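Local coordinates for vascular protein tyrosine phosphatase 1 (Rattus norvegicus, PDB 3I36), which probably removes phosphate from phosphotyrosine residues of other proteins, as the cytoplasmic catalytic domain of a receptor-type tyrosine phosphatase, at residues A[260-263]-A[264-267]. Sequence-based numbering, arbitrary orientation. Where two conformers were deposited one is given.
Sequences LIYQ and IENE
Leu260 O accepts the amide of Ile264 at 2.8 Å from its N, the first of four successive i to i+4 bonds along the C-terminal part of alpha-helix 249-267, the helix that leaves the loop which, as in close relatives, probably binds the substrate phosphate in this tyrosine phosphatase domain. The same carbonyl lies against the flank of Ile264, whose CG1 comes within 3.3 Å of Leu260 O. Ile261 repeats the backbone bond with Glu265. Its CG2, set anti to the backbone N and beside the carbonyl carbon, lies alongside the Glu265 chain, with Ile261 CG2 3.4 Å from Glu265 OE2. That carboxylate oxygen also has a weak hydrogen bond with Tyr225 OH of helix 218-231. Tyr262 O bonds to Asn266 N at 2.7 Å, and the two side chains run side by side with the ring and amide planes only 13° apart. Asn266 ND2 approaches the ring obliquely, 3.8 Å from Tyr262 CD1, while Arg224 makes a cation-pi contact with this ring and His109 meets it edge-to-face. The backbone bonds bend progressively toward Gln263, the N-H...O angle falling from 167° at Ile264 N to 140° at Glu267 N. In the Gln263 conformer given, the two side chains cross and their polar ends take different partners, Gln263 OE1 accepting from Asp271 N and Glu267 OE1 being hydrogen-bonded to Tyr108 OH. The firmer contact is at the backbone, where Glu267 CB lies 3.3 Å from Gln263 O.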
loop_
_atom_site.group_PDB
_atom_site.type_symbol
_atom_site.label_atom_id
_atom_site.label_comp_id
_atom_site.label_asym_id
_atom_site.label_seq_id
_atom_site.Cartn_x
_atom_site.Cartn_y
_atom_site.Cartn_z
ATOM N N LEU A 260 4.242 -8.373 8.774
ATOM C CA LEU A 260 4.721 -9.704 9.107
ATOM C C LEU A 260 6.165 -9.665 9.545
ATOM O O LEU A 260 6.559 -10.373 10.465
ATOM C CB LEU A 260 4.598 -10.616 7.895
ATOM C CG LEU A 260 3.160 -11.065 7.698
ATOM C CD1 LEU A 260 2.994 -11.577 6.286
ATOM C CD2 LEU A 260 2.829 -12.133 8.746
ATOM N N ILE A 261 6.972 -8.854 8.873
ATOM C CA ILE A 261 8.384 -8.800 9.237
ATOM C C ILE A 261 8.539 -8.272 10.651
ATOM O O ILE A 261 9.298 -8.826 11.451
ATOM C CB ILE A 261 9.198 -7.954 8.247
ATOM C CG1 ILE A 261 9.247 -8.663 6.878
ATOM C CG2 ILE A 261 10.591 -7.679 8.802
ATOM C CD1 ILE A 261 9.802 -7.782 5.745
ATOM N N TYR A 262 7.804 -7.217 10.985
ATOM C CA TYR A 262 7.879 -6.721 12.356
ATOM C C TYR A 262 7.467 -7.795 13.348
ATOM O O TYR A 262 8.106 -7.981 14.377
ATOM C CB TYR A 262 6.973 -5.531 12.547
ATOM C CG TYR A 262 7.572 -4.228 12.098
ATOM C CD1 TYR A 262 8.711 -3.720 12.708
ATOM C CD2 TYR A 262 6.974 -3.485 11.091
ATOM C CE1 TYR A 262 9.251 -2.515 12.311
ATOM C CE2 TYR A 262 7.496 -2.272 10.690
ATOM C CZ TYR A 262 8.638 -1.790 11.302
ATOM O OH TYR A 262 9.149 -0.577 10.910
ATOM N N GLN A 263 6.377 -8.480 13.031
ATOM C CA GLN A 263 5.823 -9.549 13.852
ATOM C C GLN A 263 6.891 -10.609 14.106
ATOM O O GLN A 263 7.125 -11.047 15.225
ATOM C CB GLN A 263 4.677 -10.190 13.069
ATOM C CG GLN A 263 3.367 -10.361 13.799
ATOM C CD GLN A 263 2.224 -10.671 12.837
ATOM O OE1 GLN A 263 2.370 -11.479 11.915
ATOM N NE2 GLN A 263 1.086 -10.031 13.050
ATOM N N ILE A 264 7.512 -11.050 13.012
ATOM C CA ILE A 264 8.562 -12.055 13.082
ATOM C C ILE A 264 9.705 -11.543 13.948
ATOM O O ILE A 264 10.179 -12.228 14.849
ATOM C CB ILE A 264 9.118 -12.367 11.671
ATOM C CG1 ILE A 264 8.145 -13.254 10.895
ATOM C CG2 ILE A 264 10.495 -13.037 11.765
ATOM C CD1 ILE A 264 8.465 -13.313 9.403
ATOM N N GLU A 265 10.145 -10.328 13.666
ATOM C CA GLU A 265 11.289 -9.746 14.361
ATOM C C GLU A 265 10.992 -9.533 15.841
ATOM O O GLU A 265 11.821 -9.817 16.690
ATOM C CB GLU A 265 11.670 -8.415 13.704
ATOM C CG GLU A 265 12.351 -8.628 12.382
ATOM C CD GLU A 265 12.665 -7.340 11.645
ATOM O OE1 GLU A 265 12.185 -6.266 12.063
ATOM O OE2 GLU A 265 13.397 -7.425 10.642
ATOM N N ASN A 266 9.790 -9.052 16.139
ATOM C CA ASN A 266 9.456 -8.658 17.491
ATOM C C ASN A 266 8.816 -9.732 18.346
ATOM O O ASN A 266 8.891 -9.670 19.570
ATOM C CB ASN A 266 8.564 -7.437 17.467
ATOM C CG ASN A 266 9.290 -6.215 16.950
ATOM O OD1 ASN A 266 10.440 -5.966 17.318
ATOM N ND2 ASN A 266 8.633 -5.456 16.083
ATOM N N GLU A 267 8.176 -10.706 17.709
ATOM C CA GLU A 267 7.387 -11.666 18.464
ATOM C C GLU A 267 7.665 -13.099 18.079
ATOM O O GLU A 267 7.161 -14.003 18.716
ATOM C CB GLU A 267 5.895 -11.363 18.294
ATOM C CG GLU A 267 5.546 -9.907 18.515
ATOM C CD GLU A 267 4.079 -9.642 18.263
ATOM O OE1 GLU A 267 3.748 -8.642 17.595
ATOM O OE2 GLU A 267 3.257 -10.451 18.725
#